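Local coordinates for protein peptide synthetase, module 7 (Actinoplanes teichomyceticus, PDB 4TX3) that probably recruits cytochrome P450 crosslinking enzymes to the peptide bound on the last module of a glycopeptide antibiotic synthetase, through a condensation-like domain, at residues B[17-28]-B[74-85]. Residues are numbered along the deposited sequence; the frame is centred on the assembly and turned at random.
Sequences VPLTARQLRAWL and FPGDAQTVHQHI
In this condensation-type domain the short helix 21-28 and its N-terminal lead-in pack against the loop joining strands 72-73 and 84-85, with Trp27 set into that loop. With chi1 at -167° Trp27 swings its indole away from the backbone N, bringing the ring edge to the loop backbone. Trp27 NE1 donates to Phe74 O (2.9 Å), on a lone pair in the carbonyl plane, though the bond is bent and the oxygen tilted out of the indole plane. Trp27 CZ2 lies 3.4 Å from Gly76 O. One indole face carries Val81 CG1, a CH-pi contact 3.5 Å from the five-membered-ring centroid. Replacing Trp27 by alanine removes the ring and is likely to leave Phe74 O without this donor and Val81 without the face it packs on. Leu19 CD1 packs 3.7 Å from Val81 CG1. Gln83 N donates to Val17 O (2.8 Å), and Gln83 NE2 to Pro18 O (2.9 Å, nearly straight at 170°). Thr20 and Gln23 form a capping box, Gln23 N donating to Thr20 OG1 and Thr20 N to Gln23 OE1. Gln23 NE2 donates weakly to Gln83 OE1, the amides almost perpendicular. Helix 180-191 packs on Pro18, Gln23 and Gln83, while Arg22 reaches Glu343 and strand 306-313.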
loop_
_atom_site.group_PDB
_atom_site.type_symbol
_atom_site.label_atom_id
_atom_site.label_comp_id
_atom_site.label_asym_id
_atom_site.label_seq_id
_atom_site.Cartn_x
_atom_site.Cartn_y
_atom_site.Cartn_z
ATOM N N VAL B 17 0.803 -29.700 -13.515
ATOM C CA VAL B 17 0.164 -28.568 -12.864
ATOM C C VAL B 17 -0.904 -27.986 -13.781
ATOM O O VAL B 17 -0.624 -27.653 -14.934
ATOM C CB VAL B 17 1.201 -27.483 -12.504
ATOM C CG1 VAL B 17 0.515 -26.241 -11.943
ATOM C CG2 VAL B 17 2.242 -28.051 -11.541
ATOM N N PRO B 18 -2.144 -27.875 -13.285
ATOM C CA PRO B 18 -3.198 -27.380 -14.171
ATOM C C PRO B 18 -3.136 -25.870 -14.374
ATOM O O PRO B 18 -2.645 -25.146 -13.516
ATOM C CB PRO B 18 -4.476 -27.761 -13.429
ATOM C CG PRO B 18 -4.089 -27.691 -12.007
ATOM C CD PRO B 18 -2.659 -28.175 -11.939
ATOM N N LEU B 19 -3.648 -25.420 -15.512
ATOM C CA LEU B 19 -3.957 -24.015 -15.719
ATOM C C LEU B 19 -5.182 -23.600 -14.898
ATOM O O LEU B 19 -6.047 -24.434 -14.612
ATOM C CB LEU B 19 -4.219 -23.749 -17.200
ATOM C CG LEU B 19 -3.063 -23.646 -18.195
ATOM C CD1 LEU B 19 -2.302 -24.940 -18.377
ATOM C CD2 LEU B 19 -3.594 -23.120 -19.545
ATOM N N THR B 20 -5.289 -22.321 -14.539
ATOM C CA THR B 20 -6.576 -21.828 -14.047
ATOM C C THR B 20 -7.517 -21.692 -15.231
ATOM O O THR B 20 -7.083 -21.750 -16.383
ATOM C CB THR B 20 -6.494 -20.466 -13.346
ATOM O OG1 THR B 20 -6.083 -19.469 -14.295
ATOM C CG2 THR B 20 -5.547 -20.502 -12.141
ATOM N N ALA B 21 -8.799 -21.495 -14.942
ATOM C CA ALA B 21 -9.793 -21.276 -15.985
ATOM C C ALA B 21 -9.464 -20.027 -16.801
ATOM O O ALA B 21 -9.611 -20.030 -18.016
ATOM C CB ALA B 21 -11.199 -21.175 -15.377
ATOM N N ARG B 22 -8.998 -18.972 -16.135
ATOM C CA ARG B 22 -8.613 -17.745 -16.829
ATOM C C ARG B 22 -7.438 -17.991 -17.782
ATOM O O ARG B 22 -7.451 -17.508 -18.914
ATOM C CB ARG B 22 -8.270 -16.639 -15.826
ATOM C CG ARG B 22 -8.068 -15.242 -16.444
ATOM C CD ARG B 22 -8.596 -14.133 -15.540
ATOM N NE ARG B 22 -9.819 -14.582 -14.884
ATOM C CZ ARG B 22 -9.929 -14.806 -13.578
ATOM N NH1 ARG B 22 -8.898 -14.574 -12.770
ATOM N NH2 ARG B 22 -11.074 -15.253 -13.079
ATOM N N GLN B 23 -6.440 -18.755 -17.337
ATOM C CA GLN B 23 -5.280 -19.080 -18.179
ATOM C C GLN B 23 -5.654 -19.913 -19.420
ATOM O O GLN B 23 -5.188 -19.643 -20.538
ATOM C CB GLN B 23 -4.230 -19.846 -17.372
ATOM C CG GLN B 23 -3.526 -19.053 -16.283
ATOM C CD GLN B 23 -2.531 -19.916 -15.510
ATOM O OE1 GLN B 23 -2.875 -20.994 -15.029
ATOM N NE2 GLN B 23 -1.289 -19.448 -15.406
ATOM N N LEU B 24 -6.476 -20.940 -19.206
ATOM C CA LEU B 24 -6.921 -21.812 -20.284
ATOM C C LEU B 24 -7.656 -21.029 -21.375
ATOM O O LEU B 24 -7.519 -21.341 -22.559
ATOM C CB LEU B 24 -7.820 -22.921 -19.737
ATOM C CG LEU B 24 -8.336 -23.949 -20.752
ATOM C CD1 LEU B 24 -7.186 -24.657 -21.415
ATOM C CD2 LEU B 24 -9.287 -24.947 -20.083
ATOM N N ARG B 25 -8.425 -20.011 -20.988
ATOM C CA ARG B 25 -9.093 -19.198 -21.994
ATOM C C ARG B 25 -8.078 -18.348 -22.741
ATOM O O ARG B 25 -8.128 -18.242 -23.963
ATOM C CB ARG B 25 -10.162 -18.303 -21.387
ATOM C CG ARG B 25 -10.885 -17.487 -22.456
ATOM C CD ARG B 25 -12.103 -16.766 -21.914
ATOM N NE ARG B 25 -12.415 -15.630 -22.763
ATOM C CZ ARG B 25 -13.263 -15.680 -23.784
ATOM N NH1 ARG B 25 -13.903 -16.821 -24.065
ATOM N NH2 ARG B 25 -13.472 -14.582 -24.511
ATOM N N ALA B 26 -7.155 -17.746 -22.000
ATOM C CA ALA B 26 -6.059 -17.016 -22.617
ATOM C C ALA B 26 -5.305 -17.917 -23.596
ATOM O O ALA B 26 -5.050 -17.525 -24.731
ATOM C CB ALA B 26 -5.112 -16.460 -21.551
ATOM N N TRP B 27 -4.983 -19.133 -23.161
ATOM C CA TRP B 27 -4.209 -20.063 -23.974
ATOM C C TRP B 27 -4.957 -20.430 -25.254
ATOM O O TRP B 27 -4.398 -20.369 -26.348
ATOM C CB TRP B 27 -3.884 -21.315 -23.165
ATOM C CG TRP B 27 -2.841 -22.241 -23.753
ATOM C CD1 TRP B 27 -1.505 -22.213 -23.520
ATOM C CD2 TRP B 27 -3.070 -23.349 -24.627
ATOM N NE1 TRP B 27 -0.878 -23.223 -24.202
ATOM C CE2 TRP B 27 -1.816 -23.936 -24.892
ATOM C CE3 TRP B 27 -4.213 -23.901 -25.218
ATOM C CZ2 TRP B 27 -1.669 -25.046 -25.716
ATOM C CZ3 TRP B 27 -4.071 -25.005 -26.037
ATOM C CH2 TRP B 27 -2.808 -25.567 -26.283
ATOM N N LEU B 28 -6.223 -20.800 -25.112
ATOM C CA LEU B 28 -7.034 -21.177 -26.259
ATOM C C LEU B 28 -7.209 -20.053 -27.278
ATOM O O LEU B 28 -7.206 -20.297 -28.480
ATOM C CB LEU B 28 -8.402 -21.660 -25.790
ATOM C CG LEU B 28 -8.276 -23.027 -25.143
ATOM C CD1 LEU B 28 -9.446 -23.295 -24.253
ATOM C CD2 LEU B 28 -8.155 -24.078 -26.217
ATOM N N PHE B 74 3.664 -23.121 -21.294
ATOM C CA PHE B 74 2.377 -23.815 -21.323
ATOM C C PHE B 74 2.289 -24.806 -22.500
ATOM O O PHE B 74 1.516 -24.614 -23.452
ATOM C CB PHE B 74 1.235 -22.787 -21.373
ATOM C CG PHE B 74 1.249 -21.801 -20.219
ATOM C CD1 PHE B 74 2.118 -20.719 -20.215
ATOM C CD2 PHE B 74 0.398 -21.968 -19.133
ATOM C CE1 PHE B 74 2.150 -19.832 -19.150
ATOM C CE2 PHE B 74 0.417 -21.079 -18.060
ATOM C CZ PHE B 74 1.297 -20.005 -18.069
ATOM N N PRO B 75 3.088 -25.880 -22.439
ATOM C CA PRO B 75 3.105 -26.861 -23.527
ATOM C C PRO B 75 1.876 -27.753 -23.548
ATOM O O PRO B 75 1.182 -27.877 -22.534
ATOM C CB PRO B 75 4.356 -27.691 -23.219
ATOM C CG PRO B 75 4.482 -27.622 -21.721
ATOM C CD PRO B 75 4.018 -26.238 -21.350
ATOM N N GLY B 76 1.635 -28.388 -24.691
ATOM C CA GLY B 76 0.553 -29.351 -24.839
ATOM C C GLY B 76 -0.420 -28.949 -25.935
ATOM O O GLY B 76 -0.190 -27.958 -26.637
ATOM N N ASP B 77 -1.493 -29.726 -26.092
ATOM C CA ASP B 77 -2.644 -29.355 -26.927
ATOM C C ASP B 77 -3.817 -29.029 -26.008
ATOM O O ASP B 77 -3.689 -29.169 -24.800
ATOM C CB ASP B 77 -3.017 -30.469 -27.919
ATOM C CG ASP B 77 -3.444 -31.790 -27.230
ATOM O OD1 ASP B 77 -4.025 -31.782 -26.124
ATOM O OD2 ASP B 77 -3.207 -32.860 -27.826
ATOM N N ALA B 78 -4.959 -28.640 -26.568
ATOM C CA ALA B 78 -6.107 -28.220 -25.759
ATOM C C ALA B 78 -6.472 -29.191 -24.633
ATOM O O ALA B 78 -7.019 -28.787 -23.611
ATOM C CB ALA B 78 -7.305 -28.015 -26.643
ATOM N N GLN B 79 -6.179 -30.470 -24.828
ATOM C CA GLN B 79 -6.481 -31.469 -23.814
ATOM C C GLN B 79 -5.312 -31.741 -22.864
ATOM O O GLN B 79 -5.521 -32.296 -21.797
ATOM C CB GLN B 79 -6.923 -32.785 -24.470
ATOM C CG GLN B 79 -8.388 -32.810 -24.920
ATOM C CD GLN B 79 -8.630 -32.073 -26.239
ATOM O OE1 GLN B 79 -7.883 -32.243 -27.206
ATOM N NE2 GLN B 79 -9.682 -31.254 -26.282
ATOM N N THR B 80 -4.091 -31.355 -23.219
ATOM C CA THR B 80 -2.974 -31.660 -22.333
ATOM C C THR B 80 -2.192 -30.461 -21.795
ATOM O O THR B 80 -1.135 -30.658 -21.187
ATOM C CB THR B 80 -1.952 -32.604 -23.007
ATOM O OG1 THR B 80 -0.771 -32.664 -22.206
ATOM C CG2 THR B 80 -1.546 -32.101 -24.318
ATOM N N VAL B 81 -2.689 -29.238 -21.992
ATOM C CA VAL B 81 -1.958 -28.070 -21.501
ATOM C C VAL B 81 -1.715 -28.164 -19.994
ATOM O O VAL B 81 -2.637 -28.416 -19.212
ATOM C CB VAL B 81 -2.689 -26.746 -21.748
ATOM C CG1 VAL B 81 -1.666 -25.624 -21.917
ATOM C CG2 VAL B 81 -3.584 -26.832 -22.929
ATOM N N HIS B 82 -0.476 -27.945 -19.588
ATOM C CA HIS B 82 -0.174 -27.867 -18.178
ATOM C C HIS B 82 0.823 -26.725 -17.979
ATOM O O HIS B 82 1.413 -26.235 -18.935
ATOM C CB HIS B 82 0.380 -29.196 -17.677
ATOM C CG HIS B 82 1.586 -29.655 -18.429
ATOM N ND1 HIS B 82 1.517 -30.143 -19.717
ATOM C CD2 HIS B 82 2.900 -29.647 -18.098
ATOM C CE1 HIS B 82 2.738 -30.435 -20.140
ATOM N NE2 HIS B 82 3.593 -30.145 -19.172
ATOM N N GLN B 83 0.985 -26.277 -16.746
ATOM C CA GLN B 83 2.016 -25.298 -16.453
ATOM C C GLN B 83 3.353 -26.015 -16.258
ATOM O O GLN B 83 3.526 -26.769 -15.306
ATOM C CB GLN B 83 1.652 -24.477 -15.215
ATOM C CG GLN B 83 0.303 -23.809 -15.318
ATOM C CD GLN B 83 0.107 -22.708 -14.293
ATOM O OE1 GLN B 83 0.908 -21.782 -14.201
ATOM N NE2 GLN B 83 -0.963 -22.817 -13.499
ATOM N N HIS B 84 4.280 -25.800 -17.183
ATOM C CA HIS B 84 5.634 -26.305 -17.018
ATOM C C HIS B 84 6.561 -25.256 -16.367
ATOM O O HIS B 84 6.972 -24.272 -16.996
ATOM C CB HIS B 84 6.221 -26.751 -18.355
ATOM C CG HIS B 84 7.535 -27.457 -18.212
ATOM N ND1 HIS B 84 7.774 -28.703 -18.749
ATOM C CD2 HIS B 84 8.671 -27.105 -17.561
ATOM C CE1 HIS B 84 9.003 -29.081 -18.447
ATOM N NE2 HIS B 84 9.567 -28.131 -17.725
ATOM N N ILE B 85 6.915 -25.504 -15.115
ATOM C CA ILE B 85 7.694 -24.558 -14.337
ATOM C C ILE B 85 9.186 -24.833 -14.478
ATOM O O ILE B 85 9.688 -25.832 -13.997
ATOM C CB ILE B 85 7.258 -24.621 -12.861
ATOM C CG1 ILE B 85 5.765 -24.271 -12.758
ATOM C CG2 ILE B 85 8.115 -23.719 -11.993
ATOM C CD1 ILE B 85 5.133 -24.622 -11.409
HETATM O O HOH W 1 3.197 -29.352 -15.097
HETATM O O HOH W 2 -4.409 -27.477 -17.168
#